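PDB 6RGN: DUF3120 domain-containing protein from Bordetella pertussis, which is probably a type III secretion effector whose N-terminal helical domain targets it to host membranes by binding the lipid PIP2. Local coordinates for residues L54-D60 against V85-Q89; F62-S68 against R120-V124; V81-V85 against D101-L106; R94-R100 against Y134-H139. All coordinates share one frame; numbering follows the deposited sequence.

Interaction 1 of 4, residues L54-D60 against V85-Q89; sequences LLEPNND and VRQFQ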
# COMPACT_ATOMS: atom_id res chain seq x y z
N LEU A 54 4.10 0.59 8.41
CA LEU A 54 3.00 0.82 7.47
C LEU A 54 2.33 -0.49 7.04
O LEU A 54 1.14 -0.40 6.60
CB LEU A 54 3.47 1.63 6.27
CG LEU A 54 3.75 3.11 6.54
CD1 LEU A 54 4.20 3.79 5.26
CD2 LEU A 54 2.53 3.81 7.12
N LEU A 55 2.98 -1.65 7.16
CA LEU A 55 2.28 -2.90 6.84
C LEU A 55 2.18 -3.82 8.05
O LEU A 55 1.72 -4.97 7.85
CB LEU A 55 2.99 -3.58 5.69
CG LEU A 55 2.88 -2.85 4.34
CD1 LEU A 55 3.84 -3.51 3.40
CD2 LEU A 55 1.45 -2.92 3.86
N GLU A 56 2.56 -3.35 9.22
CA GLU A 56 2.22 -4.00 10.51
C GLU A 56 0.70 -4.20 10.51
O GLU A 56 -0.01 -3.30 10.07
CB GLU A 56 2.71 -3.17 11.69
CG GLU A 56 4.08 -3.64 12.14
CD GLU A 56 4.92 -2.68 12.97
OE1 GLU A 56 4.35 -1.95 13.84
OE2 GLU A 56 6.17 -2.69 12.75
N PRO A 57 0.20 -5.40 10.90
CA PRO A 57 -1.18 -5.76 10.60
C PRO A 57 -2.22 -4.82 11.17
O PRO A 57 -3.13 -4.58 10.43
CB PRO A 57 -1.30 -7.17 11.20
CG PRO A 57 0.05 -7.69 10.90
CD PRO A 57 0.96 -6.57 11.39
N ASN A 58 -2.01 -4.24 12.34
CA ASN A 58 -2.95 -3.28 12.94
C ASN A 58 -2.83 -1.85 12.40
O ASN A 58 -3.67 -1.07 12.78
CB ASN A 58 -2.81 -3.28 14.47
CG ASN A 58 -3.35 -4.57 15.04
OD1 ASN A 58 -4.07 -5.29 14.33
ND2 ASN A 58 -2.97 -4.90 16.28
N ASN A 59 -1.80 -1.52 11.63
CA ASN A 59 -1.50 -0.12 11.23
C ASN A 59 -2.51 0.36 10.17
O ASN A 59 -2.82 -0.40 9.27
CB ASN A 59 -0.08 -0.02 10.68
CG ASN A 59 0.42 1.40 10.65
OD1 ASN A 59 0.22 2.13 9.69
ND2 ASN A 59 1.13 1.77 11.70
N ASP A 60 -3.08 1.55 10.34
CA ASP A 60 -4.06 2.14 9.39
C ASP A 60 -3.51 3.46 8.78
O ASP A 60 -4.28 4.18 8.15
CB ASP A 60 -5.38 2.36 10.12
CG ASP A 60 -6.07 1.06 10.53
OD1 ASP A 60 -6.01 0.11 9.77
OD2 ASP A 60 -6.61 1.02 11.63
N VAL A 85 -3.24 -3.77 0.55
CA VAL A 85 -2.60 -3.45 1.86
C VAL A 85 -3.24 -4.35 2.93
O VAL A 85 -2.50 -5.06 3.65
CB VAL A 85 -2.72 -1.96 2.26
CG1 VAL A 85 -2.21 -1.80 3.68
CG2 VAL A 85 -1.93 -1.10 1.30
N ARG A 86 -4.56 -4.36 3.01
CA ARG A 86 -5.30 -5.13 4.07
C ARG A 86 -5.11 -6.65 3.90
O ARG A 86 -5.07 -7.40 4.92
CB ARG A 86 -6.80 -4.89 4.02
CG ARG A 86 -7.29 -3.45 4.14
CD ARG A 86 -6.49 -2.66 5.10
NE ARG A 86 -7.21 -1.60 5.80
CZ ARG A 86 -6.62 -0.86 6.74
NH1 ARG A 86 -7.35 0.08 7.35
NH2 ARG A 86 -5.28 -1.03 6.99
N GLN A 87 -5.06 -7.13 2.66
CA GLN A 87 -4.90 -8.57 2.41
C GLN A 87 -3.49 -8.96 2.90
O GLN A 87 -3.36 -10.01 3.52
CB GLN A 87 -5.17 -8.92 0.94
CG GLN A 87 -5.46 -10.39 0.72
CD GLN A 87 -6.81 -10.78 1.27
OE1 GLN A 87 -7.82 -10.17 0.91
NE2 GLN A 87 -6.86 -11.76 2.15
N PHE A 88 -2.45 -8.19 2.56
CA PHE A 88 -1.09 -8.52 3.03
C PHE A 88 -1.07 -8.58 4.57
O PHE A 88 -0.61 -9.57 5.11
CB PHE A 88 -0.06 -7.61 2.38
CG PHE A 88 1.33 -7.95 2.83
CD1 PHE A 88 1.95 -9.14 2.48
CD2 PHE A 88 2.00 -7.07 3.65
CE1 PHE A 88 3.22 -9.42 2.92
CE2 PHE A 88 3.25 -7.37 4.11
CZ PHE A 88 3.87 -8.56 3.76
N GLN A 89 -1.65 -7.57 5.23
CA GLN A 89 -1.75 -7.46 6.70
C GLN A 89 -2.48 -8.66 7.28
O GLN A 89 -2.06 -9.15 8.35
CB GLN A 89 -2.55 -6.20 7.08
CG GLN A 89 -1.68 -4.96 6.94
CD GLN A 89 -2.41 -3.67 7.22
OE1 GLN A 89 -3.59 -3.51 6.86
NE2 GLN A 89 -1.74 -2.79 7.97
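Val-85 opens the contact by setting CG1 against Leu-55 CD2 at 3.8 Å, the two side chains crossing at about a right angle. The contact fixes the loop before helix 61-65, with its type I turn from Glu-56 to Asn-59, onto helix 76-90 of an all-helical bundle. One turn of helix carries Val-85 to Gln-89. Arg-86 starts out away from the loop, but its chain bends at chi2 and chi3 and brings the guanidinium back. There NH1 (2.8 Å) and NH2 (3.1 Å) both reach Asp-60 OD1, each at a poor angle, so the pair is held as a salt bridge. NH2 adds a weak bond to Asn-59 O. The carboxylate and guanidinium planes stand 72° apart, so the two groups do not lie flat in a forked pair. Phe-88 turns its CE2 side to Leu-55 CD1 at 4.0 Å. Leu-55 thus sits between Val-85 and Phe-88, and Leu-102 and Leu-127 of other helices also touch it. Gln-89 reaches into the loop. Its chain is extended beyond CG (chi2 177°), which carries the amide to the carbonyls of the turn. NE2 gives a nearly straight bond (165°) to a lone pair of Asn-59 O at 2.9 Å, and a weaker one to Glu-56 O at 2.8 Å. The other end of that amide is held as well: Gln-89 OE1 accepts from Arg-86 NH2 at 3.0 Å.

Interaction 2 of 4, residues F62-S68 against R120-V124; sequences FVRSVAS and RGGMV. Unlike the reference sequence in segment 120-124: Met-123 (reference Leu). With SO4 (sulfate ion), chain E; SO4 (sulfate ion), chain B.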
# COMPACT_ATOMS: atom_id res chain seq x y z
N PHE A 62 -1.42 4.23 6.28
CA PHE A 62 -1.46 4.30 4.80
C PHE A 62 -2.91 4.53 4.32
O PHE A 62 -3.18 5.54 3.59
CB PHE A 62 -0.90 3.08 4.08
CG PHE A 62 -0.91 3.35 2.59
CD1 PHE A 62 -0.06 4.31 2.07
CD2 PHE A 62 -1.85 2.80 1.75
CE1 PHE A 62 -0.03 4.60 0.72
CE2 PHE A 62 -1.88 3.12 0.39
CZ PHE A 62 -1.00 4.07 -0.10
N VAL A 63 -3.83 3.66 4.73
CA VAL A 63 -5.25 3.85 4.30
C VAL A 63 -5.77 5.20 4.81
O VAL A 63 -6.64 5.80 4.13
CB VAL A 63 -6.16 2.66 4.72
CG1 VAL A 63 -7.60 2.92 4.36
CG2 VAL A 63 -5.73 1.38 3.98
N ARG A 64 -5.41 5.69 5.98
CA ARG A 64 -5.89 7.06 6.36
C ARG A 64 -5.35 8.10 5.36
O ARG A 64 -6.03 9.13 5.15
CB ARG A 64 -5.53 7.44 7.81
CG ARG A 64 -6.44 6.75 8.83
CD ARG A 64 -6.31 7.20 10.29
NE ARG A 64 -4.93 7.54 10.66
CZ ARG A 64 -4.07 6.76 11.35
NH1 ARG A 64 -2.86 7.22 11.64
NH2 ARG A 64 -4.42 5.54 11.75
N SER A 65 -4.12 7.94 4.89
CA SER A 65 -3.39 8.96 4.09
C SER A 65 -4.05 9.09 2.70
O SER A 65 -3.93 10.16 2.10
CB SER A 65 -1.91 8.65 3.94
OG SER A 65 -1.68 7.57 3.07
N VAL A 66 -4.70 8.02 2.23
CA VAL A 66 -5.43 8.01 0.93
C VAL A 66 -6.95 8.25 1.12
O VAL A 66 -7.68 8.11 0.08
CB VAL A 66 -5.10 6.73 0.15
CG1 VAL A 66 -3.63 6.67 -0.14
CG2 VAL A 66 -5.51 5.41 0.79
N ALA A 67 -7.43 8.58 2.30
CA ALA A 67 -8.82 9.04 2.54
C ALA A 67 -9.05 10.44 1.99
O ALA A 67 -8.08 11.23 1.94
CB ALA A 67 -9.19 9.02 4.01
N SER A 68 -10.28 10.72 1.52
CA SER A 68 -10.73 12.07 1.11
C SER A 68 -11.73 12.58 2.13
O SER A 68 -12.86 12.11 2.15
CB SER A 68 -11.33 12.06 -0.30
OG SER A 68 -11.84 13.34 -0.65
N ARG A 120 -3.27 12.15 -3.48
CA ARG A 120 -3.49 11.26 -2.31
C ARG A 120 -2.26 10.40 -2.01
O ARG A 120 -2.23 9.70 -0.98
CB ARG A 120 -4.68 10.37 -2.64
CG ARG A 120 -5.97 11.15 -2.83
CD ARG A 120 -7.03 10.16 -2.52
NE ARG A 120 -8.29 10.53 -3.15
CZ ARG A 120 -9.45 9.96 -2.87
NH1 ARG A 120 -9.55 8.99 -1.94
NH2 ARG A 120 -10.52 10.34 -3.57
N GLY A 121 -1.20 10.57 -2.77
CA GLY A 121 -0.09 9.60 -2.75
C GLY A 121 1.08 9.99 -1.89
O GLY A 121 2.15 9.36 -2.05
N GLY A 122 0.91 10.91 -0.96
CA GLY A 122 1.99 11.39 -0.09
C GLY A 122 2.70 10.30 0.69
O GLY A 122 3.87 10.52 1.05
N MET A 123 2.09 9.15 1.00
CA MET A 123 2.81 8.11 1.79
C MET A 123 3.25 6.94 0.90
O MET A 123 3.71 5.93 1.46
CB MET A 123 1.97 7.60 2.96
CG MET A 123 1.57 8.69 3.96
SD MET A 123 1.14 7.95 5.57
CE MET A 123 2.71 8.10 6.42
N VAL A 124 3.16 7.07 -0.43
CA VAL A 124 3.51 5.96 -1.35
C VAL A 124 5.00 5.65 -1.24
O VAL A 124 5.29 4.44 -1.15
CB VAL A 124 3.01 6.17 -2.80
CG1 VAL A 124 3.54 5.15 -3.80
CG2 VAL A 124 1.51 6.11 -2.80
S SO4 E . -9.36 12.89 -5.86
O1 SO4 E . -10.48 11.97 -5.81
O2 SO4 E . -8.37 12.53 -4.94
O3 SO4 E . -8.82 12.87 -7.17
O4 SO4 E . -9.84 14.22 -5.54
S SO4 B . -9.33 15.73 0.02
O1 SO4 B . -10.42 16.00 0.92
O2 SO4 B . -8.21 15.17 0.76
O3 SO4 B . -9.74 14.77 -0.98
O4 SO4 B . -8.92 16.97 -0.65
O HOH W 1 -0.48 8.39 0.68
O HOH W 2 -11.98 8.29 -0.23
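Arg-120 splits its guanidinium between backbone carbonyls and a bound sulfate. In this helical bundle the C-terminal end of helix 61-65 meets the link between helices 114-120 and 124-140, a type I turn from Gly-121 to Val-124. Arg-120 NH1 donates to Val-66 O at 2.9 Å, close to the guanidinium plane but tilted 21° from the carbonyl plane. NE meets sulfate O2 at 2.7 Å in an almost straight bond (176°). NH2 meets O1 of the same ion and also donates to His-72 O. Ser-68 CB lies over one face of the group, offset toward its rim. Ser-68 OG binds a second sulfate, and Lys-119, His-72 and Arg-70 add further bonds to the two ions. Both probably come from the crystallisation liquor. Further along, Phe-62 is buried. Its CG is anti to the backbone N (chi1 -175°), and its ring edge meets Met-123 CB (4.0 Å from CD1) and Val-124 CG2 (4.1 Å from CE1). Met-123, which differs from the reference sequence, comes close to Ser-65: its CG is 3.5 Å from Ser-65 CB, tighter than usual. A water joins the Ser-65 hydroxyl to the backbone of Arg-120 and Met-123. It donates to Arg-120 O and to Ser-65 OG at 2.8 Å, and accepts from Met-123 N. Ser-65 OG donates to a lone pair of Phe-62 O at 2.6 Å.

Interaction 3 of 4, residues V81-V85 against D101-L106; sequences VKHDV and DLEVAL. With NA (sodium ion), chain F.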
# COMPACT_ATOMS: atom_id res chain seq x y z
N VAL A 81 -5.62 -0.95 -4.36
CA VAL A 81 -4.44 -0.72 -3.51
C VAL A 81 -4.81 -0.93 -2.05
O VAL A 81 -4.00 -1.60 -1.34
CB VAL A 81 -3.83 0.67 -3.70
CG1 VAL A 81 -2.87 0.99 -2.59
CG2 VAL A 81 -3.19 0.77 -5.08
N LYS A 82 -5.86 -0.27 -1.58
CA LYS A 82 -6.23 -0.35 -0.14
C LYS A 82 -6.54 -1.79 0.23
O LYS A 82 -6.03 -2.30 1.27
CB LYS A 82 -7.42 0.55 0.22
CG LYS A 82 -7.19 2.02 -0.11
CD LYS A 82 -8.29 2.91 0.42
CE LYS A 82 -9.63 2.64 -0.21
NZ LYS A 82 -10.68 3.51 0.38
N HIS A 83 -7.26 -2.47 -0.66
CA HIS A 83 -7.62 -3.88 -0.42
C HIS A 83 -6.34 -4.72 -0.32
O HIS A 83 -6.30 -5.65 0.49
CB HIS A 83 -8.57 -4.39 -1.50
CG HIS A 83 -8.71 -5.86 -1.40
ND1 HIS A 83 -9.63 -6.47 -0.60
CD2 HIS A 83 -8.01 -6.84 -2.01
CE1 HIS A 83 -9.51 -7.79 -0.71
NE2 HIS A 83 -8.50 -8.03 -1.56
N ASP A 84 -5.40 -4.51 -1.22
CA ASP A 84 -4.14 -5.28 -1.19
C ASP A 84 -3.30 -5.01 0.07
O ASP A 84 -2.61 -5.95 0.54
CB ASP A 84 -3.33 -4.97 -2.43
CG ASP A 84 -3.92 -5.57 -3.71
OD1 ASP A 84 -4.88 -6.34 -3.62
OD2 ASP A 84 -3.36 -5.26 -4.80
N VAL A 85 -3.24 -3.77 0.55
CA VAL A 85 -2.60 -3.45 1.86
C VAL A 85 -3.24 -4.35 2.93
O VAL A 85 -2.50 -5.06 3.65
CB VAL A 85 -2.72 -1.96 2.26
CG1 VAL A 85 -2.21 -1.80 3.68
CG2 VAL A 85 -1.93 -1.10 1.30
N ASP A 101 1.59 -8.26 -5.38
CA ASP A 101 0.32 -7.74 -5.93
C ASP A 101 0.16 -6.29 -5.50
O ASP A 101 -0.35 -5.48 -6.33
CB ASP A 101 -0.91 -8.49 -5.44
CG ASP A 101 -0.96 -9.95 -5.82
OD1 ASP A 101 -0.31 -10.33 -6.81
OD2 ASP A 101 -1.71 -10.73 -5.09
N LEU A 102 0.46 -6.00 -4.22
CA LEU A 102 0.37 -4.62 -3.71
C LEU A 102 1.30 -3.69 -4.51
O LEU A 102 0.92 -2.56 -4.88
CB LEU A 102 0.73 -4.60 -2.23
CG LEU A 102 0.90 -3.20 -1.69
CD1 LEU A 102 -0.37 -2.39 -1.97
CD2 LEU A 102 1.20 -3.26 -0.18
N GLU A 103 2.50 -4.14 -4.79
CA GLU A 103 3.50 -3.31 -5.51
C GLU A 103 3.00 -3.01 -6.94
O GLU A 103 3.04 -1.81 -7.34
CB GLU A 103 4.84 -4.04 -5.48
CG GLU A 103 5.94 -3.13 -5.97
CD GLU A 103 6.09 -3.00 -7.46
OE1 GLU A 103 5.84 -4.00 -8.18
OE2 GLU A 103 6.63 -1.91 -7.89
N VAL A 104 2.47 -4.02 -7.63
CA VAL A 104 1.90 -3.90 -9.01
C VAL A 104 0.69 -2.93 -8.96
O VAL A 104 0.55 -2.07 -9.87
CB VAL A 104 1.62 -5.31 -9.55
CG1 VAL A 104 0.82 -5.29 -10.83
CG2 VAL A 104 2.91 -6.13 -9.76
N ALA A 105 -0.14 -3.04 -7.93
CA ALA A 105 -1.38 -2.27 -7.75
C ALA A 105 -1.04 -0.79 -7.53
O ALA A 105 -1.68 0.04 -8.16
CB ALA A 105 -2.15 -2.79 -6.58
N LEU A 106 0.04 -0.49 -6.80
CA LEU A 106 0.58 0.90 -6.69
C LEU A 106 1.06 1.43 -8.04
O LEU A 106 0.68 2.60 -8.38
CB LEU A 106 1.70 0.96 -5.64
CG LEU A 106 1.29 0.71 -4.20
CD1 LEU A 106 2.52 0.42 -3.33
CD2 LEU A 106 0.56 1.92 -3.63
NA NA F . 8.08 0.18 -6.67
O HOH W 3 5.31 0.32 -6.41
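Val-81 and Leu-106 pack at one end of this contact, Asp-84 and Leu-102 at the other. Helices 76-90 and 96-112 run antiparallel here, as neighbours in a helical bundle. Their axes approach to 9.0 Å at 162°. Most of the contact is apolar. Val-81 CG1 touches Leu-106 CD2 at 3.7 Å, the side chains crossing at about a right angle. Its other methyl, CG2, lies on the backbone of Ala-105, 3.5 Å from Ala-105 O. Leu-102 CG is anti to its own backbone N (chi1 170°), which swings CD1 across to Val-85 CG2 at 3.8 Å. Phe-62, Leu-127 and Ile-131 from other helices continue this core. The polar part is Asp-84. Its OD2 lies 3.3 Å from Ala-105 CB and 3.4 Å from Asp-101 O, where two acceptors face each other. The metal lies apart from the helix interface: Glu-103 points away from helix 76-90. Its OE2 binds a sodium ion at 2.8 Å, beside a water ligand, and also accepts from Asn-107 ND2. Asp-84 is buried, Glu-80 lies close by, and Asp-84 OD1 is 5.6 Å from Asp-101 OD2. Such surroundings would probably raise the pKa of Asp-84 and may make it protonated part of the time.

Interaction 4 of 4, residues R94-R100 against Y134-H139; sequences RSLQQLR and YKQQLH. With SO4 (sulfate ion), chain C.
This contact belongs to the antiparallel pair of helices 96-112 and 124-140 in the bundle, near the start of the first and the end of the second. Leu-96, Leu-99 and Leu-138 fill the space between axes that approach to 10.6 Å at 158°. Leu-99 points toward the partner helix. Its CD2 lies 3.6 Å from Tyr-134 CB and equally near Lys-135 CG, with Leu-138 CD1 a little further off. Leu-138 lays CD1 and CD2 along the incoming backbone, CD2 being 3.9 Å from Arg-94 O. Ser-95 caps that helix start: its OG accepts from Gln-98 N. The branches of Leu-96 part. CD1 rests on Lys-135 CG at 3.8 Å, and CD2 comes to His-139 CE1 at 3.4 Å. Tyr-134 leads its ring away toward Leu-55, and its OH bonds to Met-52 O. Beyond the leucines lies a sulfate, probably from the crystallisation liquor. His-139 NE2 donates to its O2 at 3.2 Å, Lys-135 NZ makes a weak bond to O4, and Arg-100 NH2 stands 3.5 Å from O2. Three basic groups round one anion may reflect a basic surface suited to anions, and the sulfate might favour a protonated His-139.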
# COMPACT_ATOMS: atom_id res chain seq x y z
N ARG A 94 2.86 -12.41 5.71
CA ARG A 94 3.59 -13.67 5.39
C ARG A 94 3.61 -13.98 3.90
O ARG A 94 4.35 -14.90 3.51
CB ARG A 94 2.97 -14.84 6.15
CG ARG A 94 2.85 -14.60 7.65
CD ARG A 94 2.43 -15.88 8.32
NE ARG A 94 1.03 -16.23 8.08
CZ ARG A 94 0.63 -17.32 7.41
NH1 ARG A 94 1.53 -18.14 6.88
NH2 ARG A 94 -0.66 -17.59 7.29
N SER A 95 2.83 -13.28 3.08
CA SER A 95 2.69 -13.64 1.64
C SER A 95 3.55 -12.80 0.70
O SER A 95 3.18 -11.65 0.52
CB SER A 95 1.25 -13.55 1.17
OG SER A 95 1.23 -13.95 -0.21
N LEU A 96 4.64 -13.32 0.09
CA LEU A 96 5.41 -12.57 -0.97
C LEU A 96 4.51 -12.39 -2.20
O LEU A 96 4.54 -11.27 -2.80
CB LEU A 96 6.74 -13.27 -1.32
CG LEU A 96 7.60 -12.61 -2.41
CD1 LEU A 96 7.81 -11.12 -2.12
CD2 LEU A 96 8.95 -13.31 -2.60
N GLN A 97 3.62 -13.33 -2.50
CA GLN A 97 2.73 -13.18 -3.68
C GLN A 97 1.79 -11.99 -3.46
O GLN A 97 1.63 -11.15 -4.34
CB GLN A 97 1.91 -14.44 -3.96
CG GLN A 97 1.33 -14.45 -5.38
CD GLN A 97 2.33 -14.83 -6.45
OE1 GLN A 97 3.29 -14.12 -6.73
NE2 GLN A 97 2.11 -15.95 -7.13
N GLN A 98 1.19 -11.89 -2.28
CA GLN A 98 0.31 -10.73 -1.94
C GLN A 98 1.12 -9.42 -1.96
O GLN A 98 0.60 -8.34 -2.33
CB GLN A 98 -0.35 -11.13 -0.63
CG GLN A 98 -1.75 -10.57 -0.44
CD GLN A 98 -2.74 -10.90 -1.53
OE1 GLN A 98 -3.14 -12.05 -1.68
NE2 GLN A 98 -3.18 -9.89 -2.27
N LEU A 99 2.37 -9.46 -1.51
CA LEU A 99 3.19 -8.23 -1.39
C LEU A 99 3.48 -7.72 -2.79
O LEU A 99 3.42 -6.48 -3.02
CB LEU A 99 4.47 -8.59 -0.63
CG LEU A 99 5.37 -7.42 -0.26
CD1 LEU A 99 4.62 -6.26 0.33
CD2 LEU A 99 6.46 -7.86 0.70
N ARG A 100 3.85 -8.65 -3.68
CA ARG A 100 4.02 -8.38 -5.13
C ARG A 100 2.75 -7.73 -5.70
O ARG A 100 2.87 -6.70 -6.38
CB ARG A 100 4.42 -9.66 -5.87
CG ARG A 100 5.89 -9.98 -5.62
CD ARG A 100 6.45 -11.16 -6.40
NE ARG A 100 7.87 -11.36 -6.12
CZ ARG A 100 8.53 -12.43 -6.53
NH1 ARG A 100 7.92 -13.29 -7.33
NH2 ARG A 100 9.82 -12.57 -6.28
N TYR A 134 9.92 -5.78 3.84
CA TYR A 134 9.21 -7.08 4.01
C TYR A 134 9.63 -8.03 2.90
O TYR A 134 9.80 -9.21 3.21
CB TYR A 134 7.69 -6.94 3.99
CG TYR A 134 7.18 -6.46 5.30
CD1 TYR A 134 6.96 -7.32 6.36
CD2 TYR A 134 6.82 -5.13 5.44
CE1 TYR A 134 6.45 -6.85 7.56
CE2 TYR A 134 6.39 -4.65 6.65
CZ TYR A 134 6.16 -5.50 7.69
OH TYR A 134 5.62 -4.95 8.83
N LYS A 135 9.82 -7.57 1.67
CA LYS A 135 10.43 -8.49 0.67
C LYS A 135 11.75 -9.07 1.19
O LYS A 135 11.89 -10.27 1.05
CB LYS A 135 10.64 -7.88 -0.70
CG LYS A 135 9.36 -7.67 -1.49
CD LYS A 135 9.61 -7.00 -2.83
CE LYS A 135 8.33 -6.71 -3.61
NZ LYS A 135 8.69 -6.61 -5.05
N GLN A 136 12.69 -8.26 1.70
CA GLN A 136 14.01 -8.74 2.21
C GLN A 136 13.77 -9.79 3.31
O GLN A 136 14.38 -10.86 3.28
CB GLN A 136 14.82 -7.55 2.73
CG GLN A 136 16.08 -7.95 3.49
CD GLN A 136 16.76 -6.76 4.13
OE1 GLN A 136 16.43 -5.63 3.82
NE2 GLN A 136 17.77 -7.01 4.96
N GLN A 137 12.92 -9.47 4.27
CA GLN A 137 12.61 -10.35 5.42
C GLN A 137 12.04 -11.69 4.94
O GLN A 137 12.36 -12.73 5.56
CB GLN A 137 11.58 -9.66 6.31
CG GLN A 137 11.21 -10.44 7.55
CD GLN A 137 10.62 -9.48 8.56
OE1 GLN A 137 11.35 -8.89 9.37
NE2 GLN A 137 9.29 -9.37 8.56
N LEU A 138 11.16 -11.68 3.92
CA LEU A 138 10.57 -12.95 3.41
C LEU A 138 11.60 -13.74 2.58
O LEU A 138 11.57 -14.96 2.65
CB LEU A 138 9.30 -12.66 2.62
CG LEU A 138 8.19 -12.04 3.46
CD1 LEU A 138 7.14 -11.47 2.57
CD2 LEU A 138 7.62 -13.03 4.46
N HIS A 139 12.48 -13.06 1.86
CA HIS A 139 13.60 -13.67 1.09
C HIS A 139 14.57 -14.37 2.06
O HIS A 139 15.05 -15.47 1.73
CB HIS A 139 14.29 -12.63 0.22
CG HIS A 139 13.49 -12.31 -1.00
ND1 HIS A 139 13.05 -13.30 -1.88
CD2 HIS A 139 13.04 -11.14 -1.50
CE1 HIS A 139 12.34 -12.73 -2.85
NE2 HIS A 139 12.30 -11.42 -2.62
S SO4 C . 12.52 -8.70 -5.48
O1 SO4 C . 13.40 -8.64 -4.35
O2 SO4 C . 11.46 -9.64 -5.20
O3 SO4 C . 13.25 -9.13 -6.64
O4 SO4 C . 11.96 -7.41 -5.73

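The four contacts lie along one single-chain helical bundle. Interactions 1 and 3 share Val-85 on helix 76-90, and their centres are 11 Å apart. Interactions 3 and 4 both use helix 96-112, with centres 13 Å apart. Interaction 2 touches interactions 1 and 3 through Phe-62, which packs on Val-81 and Val-85. Interactions 2 and 4 lie on opposite sides of the chain's centre, about 22 Å apart between centres, and do not touch. Along the chain, interaction 1 closes before interaction 4 opens, while interaction 3 falls wholly between the two segments of interaction 2. The core is thus continuous. Sulfates, probably from the crystallisation liquor, sit at both distant contacts, which may mark basic patches on a lipid-binding domain.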